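Local coordinates for protein aldolase (Klebsiella pneumoniae, PDB 6VOQ) that belongs to the class II aldolase and adducin family and carries a zinc ion in a site built from three histidines and a glutamate, at residues A91-H96 with S168-A173; Q6-M11 with Q53-S58; D37-A42 with V59-G64. All blocks are in the same frame, centred on the assembly; numbering follows the deposited sequence.

Interaction 1. Residues A91-H96 with S168-A173; sequences AIVHLH and SSLREA. With ZN (zinc ion), chain B.
In the zinc-bearing sheet of this class II aldolase-like fold, the strand running through Ala-91 and Val-93 is covered by the first turn of helix 170-190, and Ala-91 makes the tightest fit. Its CB points at the start of the helix and lies 3.3 Å from Leu-170 N, so that the methyl group sits directly against the backbone there. One turn on, the CB of Ala-173 rests 3.8 Å from the carbonyl O of Ala-91. Val-93 completes the apolar patch with a single branch. Its CG2, anti to the carbonyl carbon, reaches Leu-170 CD1 at 3.8 Å and Ala-173 CB at 4.0 Å, and the valine and leucine side chains cross at about a right angle. The helix start is fixed by its own polar groups: Ser-169 is the N-cap, its OG accepting from Glu-172 N at 3.1 Å, while Glu-172 OE1 turns back to take the N-H of Ser-168 in a nearly straight bond (169°). Beyond the covered part of the strand, His-94 NE2 and His-96 NE2 each bind zinc at 2.2 Å. The ND1 of His-94 is hydrogen-bonded to Pro-163 O, which restrains the ring's rotation. Glu-75 and His-161 complete the four protein ligands, the three-histidine, one-carboxylate zinc site familiar from class II aldolases of the FucA type.

Interaction 2. Residues Q6-M11 with Q53-S58; sequences QLREEM and QAQRLS
Ala-54 meets Arg-8 twice, with its methyl group and with its carbonyl. The CB of Ala-54 lies 4.1 Å from the CB of Arg-8, at the root of the arginine, while Ala-54 O receives the N-H of Arg-8 NH1 at 2.9 Å. That oxygen sits close to the guanidinium plane, at its edge, and is approached almost end-on (C=O...N 166°). The arginine gets there because its chain is extended from CG to NE (chi2 and chi3 both -178°), which carries NH1 out to the 3-10 segment 54-56. At Gln-55 the side chain starts away from the helix, yet its NE2 comes back to 4.4 Å from Arg-8 CD. Arg-56 turns outward to a salt bridge with Asp-70. Helix 4-20 is thereby tied to the loop leading into strand 58-60, on a flank of the sheet where Leu-41 touches Arg-8, Met-11 and Leu-57 alike. Leu-57 offers its carbonyl as the second acceptor for Arg-8 NH1, at 3.2 Å and with the donor tilted from the carbonyl plane. A water reinforces this link, accepting from Arg-8 NH2 at 2.7 Å and donating to Leu-57 O; Glu-4 forms a salt bridge with the same NH2, so several partners limit the guanidinium's rotation. The leucine side chain slides past Arg-8 in the opposite direction, its CD1 reaching Arg-8 O at 3.6 Å, and its CD2 packs against Met-11 SD at 4.0 Å.

Interaction 3. Residues D37-A42 with V59-G64; sequences DGNLLA and VVTLQG
Leu-40 and Val-60 exchange two backbone hydrogen bonds, Leu-40 N to Val-60 O at 2.7 Å and Val-60 N to Leu-40 O at 2.9 Å, and form the hydrogen-bonded pair of a short antiparallel bridge. Leu-40 O has a further, softer partner in the CA-H of Val-59, with Val-59 CA 3.1 Å away. Past the bridge the two backbones are joined by a water, which accepts from Leu-62 N at 2.7 Å, donates to Gly-38 O and gives a weak bond to Asn-39 OD1. Each segment also steadies its own bend. In an Asx turn, Asp-37 OD1 accepts from Asn-39 N, which comes from above the carboxylate plane, and Thr-61 to Gly-64 make a type I turn whose Thr-61 OG1 is bonded to Glu-65 N.

These are neighbouring strands of the mixed sheet, 40-42 lying between 30-34 and 58-60, and the turn at Thr-61 leads toward strand 66-68, the outermost on that side within this chain. Leu-41 and Val-59 form the non-hydrogen-bonded pair next along, and on their face of the sheet Leu-41 CD1 touches Val-59 CG2 at 3.9 Å. Val-59 divides its branches: CG1, anti to the backbone N (chi1 176°), reaches Asn-39 CB at 4.0 Å. Asn-39 lies side by side with Thr-61, both pointing the same way, its OD1 3.4 Å from Thr-61 CG2. On the face occupied by Leu-40 and Val-60, Leu-40 CB sits against Val-60 CG1, while the Leu-40 side chain crosses that of Leu-62 at about a right angle, Leu-40 CD2 meeting Leu-62 CD2 at 3.8 Å. Tyr-83 of helix 76-83 packs on both leucines from this side.

Interaction 1 is the buried one, centred about 5 Å from the centre of the chain, whereas interactions 2 and 3 lie about 18 and 17 Å out and are partly buried. The chemistry follows: apolar packing of helix on strand near the middle, an arginine gripping two carbonyls of the connection before strand 58-60 at the flank, and backbone pairing toward the sheet's edge. Interactions 2 and 3 interlock along the chain, and a probable hydrogen bond from Ala-42 N to Ser-58 O continues the strand pairing between them. Helix 4-20 also links interaction 2 to interaction 1, where Leu-170 packs on Met-11. Interactions 1 and 3 share the sheet without touching.

Interaction 1. Residues A91-H96 with S168-A173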
# COMPACT_ATOMS: atom_id res chain seq x y z
N ALA A 91 18.40 -8.73 19.13
CA ALA A 91 18.05 -8.69 17.72
C ALA A 91 17.91 -7.24 17.31
O ALA A 91 17.46 -6.40 18.10
CB ALA A 91 16.76 -9.46 17.41
N ILE A 92 18.30 -6.97 16.07
CA ILE A 92 18.29 -5.63 15.51
C ILE A 92 17.64 -5.69 14.14
O ILE A 92 17.97 -6.56 13.33
CB ILE A 92 19.70 -5.03 15.39
CG1 ILE A 92 20.28 -4.74 16.77
CG2 ILE A 92 19.68 -3.75 14.57
CD1 ILE A 92 21.64 -4.06 16.67
N VAL A 93 16.71 -4.78 13.89
CA VAL A 93 16.08 -4.61 12.60
C VAL A 93 16.51 -3.25 12.07
O VAL A 93 16.32 -2.23 12.73
CB VAL A 93 14.55 -4.70 12.70
CG1 VAL A 93 13.86 -4.13 11.45
CG2 VAL A 93 14.14 -6.14 12.92
N HIS A 94 17.16 -3.25 10.92
CA HIS A 94 17.50 -2.01 10.24
C HIS A 94 16.77 -1.97 8.91
O HIS A 94 16.91 -2.89 8.09
CB HIS A 94 19.00 -1.88 10.02
CG HIS A 94 19.35 -0.73 9.13
ND1 HIS A 94 18.98 0.57 9.41
CD2 HIS A 94 20.01 -0.69 7.94
CE1 HIS A 94 19.42 1.36 8.45
NE2 HIS A 94 20.04 0.62 7.55
N LEU A 95 16.00 -0.92 8.69
CA LEU A 95 15.25 -0.74 7.47
C LEU A 95 15.39 0.69 7.00
O LEU A 95 15.74 1.58 7.77
CB LEU A 95 13.76 -1.05 7.66
CG LEU A 95 13.37 -2.46 8.05
CD1 LEU A 95 11.93 -2.41 8.46
CD2 LEU A 95 13.59 -3.40 6.89
N HIS A 96 15.11 0.91 5.72
CA HIS A 96 14.86 2.26 5.22
C HIS A 96 13.37 2.48 5.07
O HIS A 96 12.91 2.95 4.02
CB HIS A 96 15.58 2.49 3.89
CG HIS A 96 17.06 2.24 3.96
ND1 HIS A 96 17.88 2.36 2.86
CD2 HIS A 96 17.86 1.88 4.99
CE1 HIS A 96 19.12 2.07 3.21
NE2 HIS A 96 19.13 1.78 4.50
N SER A 168 14.19 -7.77 22.20
CA SER A 168 14.57 -8.97 22.95
C SER A 168 14.49 -10.22 22.10
O SER A 168 14.91 -11.29 22.56
CB SER A 168 13.67 -9.12 24.18
OG SER A 168 12.30 -9.13 23.81
N SER A 169 13.94 -10.12 20.89
CA SER A 169 13.96 -11.17 19.89
C SER A 169 13.81 -10.50 18.53
O SER A 169 13.59 -9.29 18.45
CB SER A 169 12.85 -12.19 20.14
OG SER A 169 11.58 -11.65 19.83
N LEU A 170 13.95 -11.28 17.45
CA LEU A 170 13.75 -10.69 16.14
C LEU A 170 12.30 -10.26 15.94
O LEU A 170 12.03 -9.20 15.37
CB LEU A 170 14.18 -11.64 15.03
CG LEU A 170 14.23 -11.00 13.63
CD1 LEU A 170 15.09 -9.71 13.62
CD2 LEU A 170 14.74 -11.98 12.59
N ARG A 171 11.34 -11.07 16.40
CA ARG A 171 9.95 -10.68 16.21
C ARG A 171 9.61 -9.44 17.03
O ARG A 171 8.83 -8.59 16.59
CB ARG A 171 9.00 -11.83 16.56
CG ARG A 171 7.54 -11.49 16.28
CD ARG A 171 6.69 -12.72 16.02
NE ARG A 171 7.08 -13.43 14.80
CZ ARG A 171 6.79 -13.02 13.57
NH1 ARG A 171 6.11 -11.89 13.38
NH2 ARG A 171 7.17 -13.74 12.52
N GLU A 172 10.17 -9.33 18.24
CA GLU A 172 9.89 -8.16 19.07
C GLU A 172 10.53 -6.91 18.47
O GLU A 172 9.94 -5.83 18.49
CB GLU A 172 10.37 -8.40 20.49
CG GLU A 172 9.62 -7.59 21.55
CD GLU A 172 10.53 -6.65 22.34
OE1 GLU A 172 11.77 -6.73 22.19
OE2 GLU A 172 10.00 -5.83 23.11
N ALA A 173 11.75 -7.04 17.94
CA ALA A 173 12.38 -5.92 17.26
C ALA A 173 11.60 -5.54 16.00
O ALA A 173 11.46 -4.35 15.68
CB ALA A 173 13.83 -6.26 16.92
ZN ZN B . 20.90 1.36 5.69

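Interaction 2. Residues Q6-M11 with Q53-S58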
# COMPACT_ATOMS: atom_id res chain seq x y z
N GLN A 6 15.40 -22.62 14.04
CA GLN A 6 14.25 -21.73 14.08
C GLN A 6 14.66 -20.28 13.94
O GLN A 6 13.91 -19.48 13.37
CB GLN A 6 13.48 -21.95 15.38
CG GLN A 6 13.11 -23.40 15.59
CD GLN A 6 13.06 -23.77 17.04
OE1 GLN A 6 13.86 -23.31 17.84
NE2 GLN A 6 12.12 -24.62 17.39
N LEU A 7 15.85 -19.92 14.44
CA LEU A 7 16.31 -18.55 14.31
C LEU A 7 16.61 -18.21 12.85
O LEU A 7 16.18 -17.17 12.35
CB LEU A 7 17.54 -18.33 15.20
CG LEU A 7 17.28 -18.32 16.72
CD1 LEU A 7 18.58 -18.25 17.53
CD2 LEU A 7 16.35 -17.19 17.11
N ARG A 8 17.32 -19.09 12.15
CA ARG A 8 17.52 -18.89 10.72
C ARG A 8 16.18 -18.84 10.01
O ARG A 8 15.95 -17.99 9.14
CB ARG A 8 18.39 -20.01 10.14
CG ARG A 8 19.84 -19.91 10.53
CD ARG A 8 20.68 -20.99 9.91
NE ARG A 8 22.07 -20.91 10.35
CZ ARG A 8 23.04 -20.29 9.68
NH1 ARG A 8 22.80 -19.71 8.51
NH2 ARG A 8 24.26 -20.27 10.19
N GLU A 9 15.27 -19.73 10.39
CA GLU A 9 13.93 -19.76 9.83
C GLU A 9 13.17 -18.46 10.09
O GLU A 9 12.61 -17.88 9.15
CB GLU A 9 13.20 -20.97 10.43
CG GLU A 9 11.86 -21.34 9.83
CD GLU A 9 11.79 -21.23 8.31
OE1 GLU A 9 10.66 -21.02 7.82
OE2 GLU A 9 12.81 -21.39 7.61
N GLU A 10 13.15 -18.01 11.34
CA GLU A 10 12.47 -16.77 11.70
C GLU A 10 13.02 -15.58 10.91
O GLU A 10 12.25 -14.70 10.51
CB GLU A 10 12.63 -16.52 13.21
CG GLU A 10 12.01 -15.23 13.70
CD GLU A 10 10.70 -15.49 14.41
OE1 GLU A 10 10.48 -14.92 15.50
OE2 GLU A 10 9.89 -16.28 13.86
N MET A 11 14.33 -15.54 10.69
CA MET A 11 14.92 -14.42 9.97
C MET A 11 14.44 -14.38 8.53
O MET A 11 14.09 -13.32 8.03
CB MET A 11 16.44 -14.50 10.03
CG MET A 11 17.14 -13.40 9.27
SD MET A 11 18.83 -13.12 9.85
CE MET A 11 18.48 -12.50 11.48
N GLN A 53 18.01 -16.89 2.19
CA GLN A 53 18.23 -18.33 2.25
C GLN A 53 18.75 -18.69 3.63
O GLN A 53 19.84 -18.25 4.01
CB GLN A 53 19.21 -18.80 1.17
CG GLN A 53 18.92 -18.25 -0.21
CD GLN A 53 18.32 -19.30 -1.15
OE1 GLN A 53 18.85 -20.40 -1.29
NE2 GLN A 53 17.21 -18.95 -1.79
N ALA A 54 17.96 -19.45 4.39
CA ALA A 54 18.32 -19.80 5.76
C ALA A 54 19.73 -20.35 5.83
O ALA A 54 20.53 -20.00 6.71
CB ALA A 54 17.33 -20.83 6.30
N GLN A 55 20.07 -21.19 4.87
CA GLN A 55 21.32 -21.91 4.87
C GLN A 55 22.53 -21.01 4.69
O GLN A 55 23.62 -21.40 5.13
CB GLN A 55 21.26 -22.95 3.76
CG GLN A 55 20.70 -24.24 4.28
CD GLN A 55 21.42 -24.61 5.57
OE1 GLN A 55 22.45 -25.29 5.57
NE2 GLN A 55 20.92 -24.04 6.69
N ARG A 56 22.38 -19.82 4.12
CA ARG A 56 23.50 -18.97 3.77
C ARG A 56 23.52 -17.66 4.55
O ARG A 56 24.33 -16.78 4.25
CB ARG A 56 23.49 -18.72 2.26
CG ARG A 56 24.00 -19.93 1.49
CD ARG A 56 23.43 -19.99 0.09
NE ARG A 56 23.52 -18.69 -0.57
CZ ARG A 56 24.59 -18.26 -1.23
NH1 ARG A 56 25.67 -19.02 -1.32
NH2 ARG A 56 24.58 -17.06 -1.79
N LEU A 57 22.65 -17.51 5.54
CA LEU A 57 22.70 -16.34 6.39
C LEU A 57 24.05 -16.26 7.08
O LEU A 57 24.62 -17.28 7.48
CB LEU A 57 21.57 -16.37 7.42
CG LEU A 57 20.14 -16.35 6.88
CD1 LEU A 57 19.19 -16.81 7.96
CD2 LEU A 57 19.75 -14.96 6.38
N SER A 58 24.58 -15.05 7.19
CA SER A 58 25.91 -14.87 7.74
C SER A 58 25.92 -15.13 9.24
O SER A 58 24.95 -14.88 9.95
CB SER A 58 26.40 -13.45 7.48
OG SER A 58 25.93 -12.99 6.23
O HOH W 1 26.07 -19.49 8.33

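Interaction 3. Residues D37-A42 with V59-G64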
# COMPACT_ATOMS: atom_id res chain seq x y z
N ASP A 37 25.29 -19.18 21.13
CA ASP A 37 26.72 -19.17 21.44
C ASP A 37 27.31 -17.77 21.52
O ASP A 37 28.53 -17.62 21.59
CB ASP A 37 27.49 -19.99 20.40
CG ASP A 37 27.24 -19.52 18.97
OD1 ASP A 37 26.65 -18.44 18.79
OD2 ASP A 37 27.63 -20.24 18.03
N GLY A 38 26.47 -16.73 21.48
CA GLY A 38 26.94 -15.38 21.53
C GLY A 38 27.35 -14.79 20.20
O GLY A 38 27.66 -13.60 20.14
N ASN A 39 27.37 -15.58 19.13
CA ASN A 39 27.66 -15.03 17.82
C ASN A 39 26.41 -14.41 17.21
O ASN A 39 25.29 -14.55 17.71
CB ASN A 39 28.21 -16.11 16.90
CG ASN A 39 29.60 -16.57 17.31
OD1 ASN A 39 30.44 -15.76 17.69
ND2 ASN A 39 29.83 -17.87 17.28
N LEU A 40 26.61 -13.72 16.09
CA LEU A 40 25.57 -12.93 15.45
C LEU A 40 25.14 -13.62 14.16
O LEU A 40 25.99 -13.92 13.31
CB LEU A 40 26.08 -11.52 15.16
CG LEU A 40 25.05 -10.42 15.27
CD1 LEU A 40 24.23 -10.61 16.54
CD2 LEU A 40 25.76 -9.09 15.28
N LEU A 41 23.85 -13.86 14.02
CA LEU A 41 23.26 -14.26 12.75
C LEU A 41 22.79 -12.99 12.04
O LEU A 41 22.14 -12.13 12.66
CB LEU A 41 22.09 -15.23 12.98
CG LEU A 41 21.37 -15.77 11.74
CD1 LEU A 41 22.23 -16.82 11.05
CD2 LEU A 41 19.99 -16.34 12.10
N ALA A 42 23.12 -12.85 10.76
CA ALA A 42 22.80 -11.62 10.06
C ALA A 42 22.49 -11.92 8.60
O ALA A 42 22.91 -12.95 8.06
CB ALA A 42 23.94 -10.60 10.16
N VAL A 59 27.06 -15.62 9.71
CA VAL A 59 27.35 -15.70 11.14
C VAL A 59 28.69 -15.01 11.37
O VAL A 59 29.69 -15.36 10.74
CB VAL A 59 27.37 -17.14 11.66
CG1 VAL A 59 27.77 -17.15 13.11
CG2 VAL A 59 26.03 -17.79 11.46
N VAL A 60 28.70 -14.04 12.28
CA VAL A 60 29.88 -13.24 12.60
C VAL A 60 29.95 -13.09 14.12
O VAL A 60 28.92 -13.12 14.80
CB VAL A 60 29.80 -11.87 11.87
CG1 VAL A 60 28.50 -11.17 12.18
CG2 VAL A 60 30.98 -10.99 12.22
N THR A 61 31.17 -12.98 14.65
CA THR A 61 31.34 -12.66 16.06
C THR A 61 31.08 -11.17 16.28
O THR A 61 31.18 -10.36 15.36
CB THR A 61 32.75 -13.00 16.55
OG1 THR A 61 33.70 -12.05 16.03
CG2 THR A 61 33.16 -14.40 16.13
N LEU A 62 30.77 -10.81 17.53
CA LEU A 62 30.52 -9.41 17.85
C LEU A 62 31.75 -8.54 17.60
O LEU A 62 31.62 -7.32 17.46
CB LEU A 62 30.06 -9.28 19.30
CG LEU A 62 28.65 -9.80 19.59
CD1 LEU A 62 28.23 -9.49 21.02
CD2 LEU A 62 27.64 -9.23 18.61
N GLN A 63 32.94 -9.14 17.50
CA GLN A 63 34.15 -8.39 17.22
C GLN A 63 34.47 -8.32 15.74
O GLN A 63 35.51 -7.77 15.37
CB GLN A 63 35.34 -9.00 17.98
CG GLN A 63 35.18 -8.97 19.48
CD GLN A 63 34.20 -10.02 19.98
OE1 GLN A 63 34.15 -11.15 19.46
NE2 GLN A 63 33.40 -9.67 20.98
N GLY A 64 33.60 -8.86 14.88
CA GLY A 64 33.71 -8.68 13.45
C GLY A 64 34.29 -9.84 12.66
O GLY A 64 34.50 -9.70 11.45
O HOH W 2 30.44 -12.84 19.34